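Local coordinates for protein peptidoglycan N-acetylglucosamine deacetylase (Bacillus cereus, PDB 4L1G) that removes the acetyl group from N-acetylglucosamine residues of peptidoglycan, and of soluble chitin substrates, as a zinc-dependent hydrolase, at residues 67-78 with 250-260. Residues are numbered along the deposited sequence; the frame is centred on the assembly and turned at random.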
loop_
_atom_site.group_PDB
_atom_site.type_symbol
_atom_site.label_atom_id
_atom_site.label_comp_id
_atom_site.label_asym_id
_atom_site.label_seq_id
_atom_site.Cartn_x
_atom_site.Cartn_y
_atom_site.Cartn_z
ATOM N N SER A 67 -0.828 3.714 -11.203
ATOM C CA SER A 67 -2.085 4.381 -10.906
ATOM C C SER A 67 -3.234 3.668 -11.618
ATOM O O SER A 67 -3.014 2.678 -12.316
ATOM C CB SER A 67 -2.019 5.857 -11.306
ATOM O OG SER A 67 -1.514 6.018 -12.624
ATOM N N GLY A 68 -4.454 4.164 -11.439
ATOM C CA GLY A 68 -5.629 3.474 -11.939
ATOM C C GLY A 68 -6.384 4.181 -13.051
ATOM O O GLY A 68 -5.866 5.111 -13.670
ATOM N N PRO A 69 -7.627 3.736 -13.306
ATOM C CA PRO A 69 -8.471 4.234 -14.400
ATOM C C PRO A 69 -8.702 5.739 -14.348
ATOM O O PRO A 69 -9.071 6.283 -13.307
ATOM C CB PRO A 69 -9.790 3.485 -14.188
ATOM C CG PRO A 69 -9.391 2.228 -13.488
ATOM C CD PRO A 69 -8.278 2.641 -12.567
ATOM N N TYR A 70 -8.490 6.396 -15.484
ATOM C CA TYR A 70 -8.637 7.843 -15.592
ATOM C C TYR A 70 -10.098 8.287 -15.646
ATOM O O TYR A 70 -10.401 9.460 -15.430
ATOM C CB TYR A 70 -7.899 8.355 -16.830
ATOM C CG TYR A 70 -8.485 7.885 -18.147
ATOM C CD1 TYR A 70 -8.035 6.717 -18.755
ATOM C CD2 TYR A 70 -9.481 8.613 -18.786
ATOM C CE1 TYR A 70 -8.566 6.289 -19.961
ATOM C CE2 TYR A 70 -10.017 8.191 -19.983
ATOM C CZ TYR A 70 -9.558 7.030 -20.568
ATOM O OH TYR A 70 -10.093 6.618 -21.766
ATOM N N ASN A 71 -10.996 7.351 -15.947
ATOM C CA ASN A 71 -12.411 7.675 -16.119
ATOM C C ASN A 71 -13.286 7.242 -14.941
ATOM O O ASN A 71 -14.504 7.100 -15.073
ATOM C CB ASN A 71 -12.941 7.090 -17.433
ATOM C CG ASN A 71 -12.773 5.583 -17.509
ATOM O OD1 ASN A 71 -12.114 4.975 -16.665
ATOM N ND2 ASN A 71 -13.360 4.975 -18.532
ATOM N N LYS A 72 -12.654 7.029 -13.793
ATOM C CA LYS A 72 -13.378 6.792 -12.551
ATOM C C LYS A 72 -12.992 7.876 -11.556
ATOM O O LYS A 72 -11.820 8.234 -11.447
ATOM C CB LYS A 72 -13.044 5.412 -11.975
ATOM C CG LYS A 72 -13.384 4.244 -12.890
ATOM C CD LYS A 72 -14.885 4.059 -13.031
ATOM C CE LYS A 72 -15.500 3.515 -11.748
ATOM N NZ LYS A 72 -16.982 3.357 -11.864
ATOM N N ALA A 73 -13.977 8.396 -10.830
ATOM C CA ALA A 73 -13.724 9.433 -9.836
ATOM C C ALA A 73 -13.187 8.817 -8.549
ATOM O O ALA A 73 -13.703 9.083 -7.461
ATOM C CB ALA A 73 -14.994 10.211 -9.555
ATOM N N GLU A 74 -12.147 8.002 -8.675
ATOM C CA GLU A 74 -11.665 7.207 -7.554
ATOM C C GLU A 74 -10.157 7.323 -7.352
ATOM O O GLU A 74 -9.387 7.340 -8.315
ATOM C CB GLU A 74 -12.070 5.740 -7.740
ATOM C CG GLU A 74 -13.582 5.526 -7.766
ATOM C CD GLU A 74 -13.990 4.132 -8.214
ATOM O OE1 GLU A 74 -15.208 3.849 -8.210
ATOM O OE2 GLU A 74 -13.106 3.323 -8.573
ATOM N N VAL A 75 -9.751 7.415 -6.089
ATOM C CA VAL A 75 -8.343 7.394 -5.718
ATOM C C VAL A 75 -8.138 6.341 -4.638
ATOM O O VAL A 75 -9.102 5.851 -4.049
ATOM C CB VAL A 75 -7.860 8.759 -5.191
ATOM C CG1 VAL A 75 -8.051 9.838 -6.249
ATOM C CG2 VAL A 75 -8.590 9.125 -3.911
ATOM N N ALA A 76 -6.884 5.989 -4.379
ATOM C CA ALA A 76 -6.585 4.943 -3.410
ATOM C C ALA A 76 -5.529 5.369 -2.395
ATOM O O ALA A 76 -4.421 5.760 -2.764
ATOM C CB ALA A 76 -6.150 3.665 -4.125
ATOM N N LEU A 77 -5.885 5.295 -1.116
ATOM C CA LEU A 77 -4.922 5.485 -0.038
ATOM C C LEU A 77 -4.216 4.164 0.247
ATOM O O LEU A 77 -4.862 3.125 0.387
ATOM C CB LEU A 77 -5.619 5.976 1.233
ATOM C CG LEU A 77 -6.173 7.400 1.251
ATOM C CD1 LEU A 77 -7.106 7.595 2.438
ATOM C CD2 LEU A 77 -5.041 8.412 1.291
ATOM N N THR A 78 -2.889 4.202 0.314
ATOM C CA THR A 78 -2.112 3.020 0.680
ATOM C C THR A 78 -1.111 3.371 1.772
ATOM O O THR A 78 -0.610 4.495 1.823
ATOM C CB THR A 78 -1.368 2.408 -0.527
ATOM O OG1 THR A 78 -0.329 3.295 -0.959
ATOM C CG2 THR A 78 -2.327 2.139 -1.683
ATOM N N GLY A 250 -15.118 15.696 -5.692
ATOM C CA GLY A 250 -15.849 14.600 -6.299
ATOM C C GLY A 250 -15.164 13.250 -6.198
ATOM O O GLY A 250 -15.687 12.250 -6.685
ATOM N N ALA A 251 -13.997 13.217 -5.564
ATOM C CA ALA A 251 -13.230 11.979 -5.435
ATOM C C ALA A 251 -13.835 11.013 -4.423
ATOM O O ALA A 251 -14.324 11.423 -3.370
ATOM C CB ALA A 251 -11.784 12.282 -5.069
ATOM N N ARG A 252 -13.795 9.725 -4.757
ATOM C CA ARG A 252 -14.174 8.671 -3.825
ATOM C C ARG A 252 -12.952 7.794 -3.555
ATOM O O ARG A 252 -12.084 7.646 -4.417
ATOM C CB ARG A 252 -15.326 7.833 -4.386
ATOM C CG ARG A 252 -16.561 8.647 -4.770
ATOM C CD ARG A 252 -17.691 7.754 -5.274
ATOM N NE ARG A 252 -17.259 6.894 -6.373
ATOM C CZ ARG A 252 -17.413 7.182 -7.662
ATOM N NH1 ARG A 252 -18.001 8.314 -8.030
ATOM N NH2 ARG A 252 -16.983 6.334 -8.587
ATOM N N PHE A 253 -12.879 7.223 -2.358
ATOM C CA PHE A 253 -11.732 6.411 -1.970
ATOM C C PHE A 253 -12.038 4.925 -2.088
ATOM O O PHE A 253 -13.073 4.453 -1.619
ATOM C CB PHE A 253 -11.277 6.764 -0.553
ATOM C CG PHE A 253 -10.694 8.143 -0.437
ATOM C CD1 PHE A 253 -9.323 8.331 -0.431
ATOM C CD2 PHE A 253 -11.517 9.256 -0.353
ATOM C CE1 PHE A 253 -8.782 9.599 -0.330
ATOM C CE2 PHE A 253 -10.983 10.527 -0.255
ATOM C CZ PHE A 253 -9.611 10.699 -0.244
ATOM N N VAL A 254 -11.134 4.193 -2.733
ATOM C CA VAL A 254 -11.326 2.768 -2.964
ATOM C C VAL A 254 -10.084 1.970 -2.571
ATOM O O VAL A 254 -9.025 2.538 -2.292
ATOM C CB VAL A 254 -11.646 2.475 -4.446
ATOM C CG1 VAL A 254 -12.927 3.187 -4.877
ATOM C CG2 VAL A 254 -10.475 2.877 -5.334
ATOM N N THR A 255 -10.223 0.650 -2.547
ATOM C CA THR A 255 -9.089 -0.236 -2.323
ATOM C C THR A 255 -8.470 -0.592 -3.668
ATOM O O THR A 255 -9.079 -0.368 -4.714
ATOM C CB THR A 255 -9.516 -1.531 -1.625
ATOM O OG1 THR A 255 -10.408 -2.260 -2.478
ATOM C CG2 THR A 255 -10.217 -1.225 -0.312
ATOM N N LEU A 256 -7.264 -1.150 -3.642
ATOM C CA LEU A 256 -6.587 -1.532 -4.878
ATOM C C LEU A 256 -7.323 -2.596 -5.710
ATOM O O LEU A 256 -7.451 -2.433 -6.925
ATOM C CB LEU A 256 -5.132 -1.938 -4.616
ATOM C CG LEU A 256 -4.216 -0.798 -4.170
ATOM C CD1 LEU A 256 -2.765 -1.250 -4.162
ATOM C CD2 LEU A 256 -4.407 0.427 -5.064
ATOM N N PRO A 257 -7.807 -3.684 -5.072
ATOM C CA PRO A 257 -8.551 -4.661 -5.874
ATOM C C PRO A 257 -9.778 -4.055 -6.545
ATOM O O PRO A 257 -10.154 -4.481 -7.637
ATOM C CB PRO A 257 -8.964 -5.729 -4.847
ATOM C CG PRO A 257 -8.718 -5.122 -3.510
ATOM C CD PRO A 257 -7.593 -4.171 -3.698
ATOM N N SER A 258 -10.385 -3.066 -5.900
ATOM C CA SER A 258 -11.507 -2.354 -6.492
ATOM C C SER A 258 -11.038 -1.491 -7.659
ATOM O O SER A 258 -11.639 -1.501 -8.731
ATOM C CB SER A 258 -12.208 -1.493 -5.443
ATOM O OG SER A 258 -13.199 -0.677 -6.042
ATOM N N MET A 259 -9.956 -0.750 -7.444
ATOM C CA MET A 259 -9.411 0.129 -8.473
ATOM C C MET A 259 -8.974 -0.643 -9.715
ATOM O O MET A 259 -9.187 -0.197 -10.844
ATOM C CB MET A 259 -8.240 0.946 -7.918
ATOM C CG MET A 259 -7.408 1.640 -8.987
ATOM S SD MET A 259 -6.161 2.759 -8.316
ATOM C CE MET A 259 -7.188 4.118 -7.752
ATOM N N PHE A 260 -8.373 -1.810 -9.504
ATOM C CA PHE A 260 -7.844 -2.587 -10.619
ATOM C C PHE A 260 -8.735 -3.765 -11.003
ATOM O O PHE A 260 -8.321 -4.643 -11.764
ATOM C CB PHE A 260 -6.413 -3.033 -10.328
ATOM C CG PHE A 260 -5.449 -1.888 -10.209
ATOM C CD1 PHE A 260 -5.033 -1.198 -11.341
ATOM C CD2 PHE A 260 -4.975 -1.486 -8.970
ATOM C CE1 PHE A 260 -4.156 -0.136 -11.239
ATOM C CE2 PHE A 260 -4.095 -0.421 -8.863
ATOM C CZ PHE A 260 -3.685 0.254 -10.001
HETATM O O HOH W 1 -13.623 0.589 -8.960
HETATM O O HOH W 2 -16.496 4.323 -5.350
HETATM O O HOH W 3 -8.417 4.444 -0.474
HETATM O O HOH W 4 -6.484 1.668 -1.159
#
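Glu74 and Val75 pair in parallel with Arg252 and Phe253 through three backbone bonds: Arg252 N to Ala73 O (2.8 Å), Val75 N to Arg252 O (2.9 Å) and Val254 N to Val75 O (2.9 Å). Farther on, direct pairing gives way to water: water 3 bridges Leu77 N and Val254 O.

On one face of the sheet, the extended Glu74 side chain presents OE1 to Arg252 NH2 at 3.1 Å. In this salt bridge OE1 lies close to the guanidinium plane, while NH2 approaches the carboxylate on its anti side, 25° out of plane. Water 2 links OE1 to Arg252 NE as well, while Val254 CG1 packs against Glu74 CD.

On the other face, Val75 CG2 sits over the Phe253 ring in a CH-pi contact, 3.9 Å from its centroid, and Leu77 joins it; Ile243 and Leu246 of helix 233-248 also touch the Phe253 side chain. Back on the Glu74 side, Met259 of helix 256-259 runs extended to SD, which lies against Gly68 CA; the bend at chi3 (-73°) then carries CE to Ala76 CB (3.8 Å).

Salt bridge and water 2 thus steady the exposed Arg252 head through two nitrogens, while backbone pairing and apolar packing hold barrel strand 74-80, which runs on to the predicted proton acceptor Asp80.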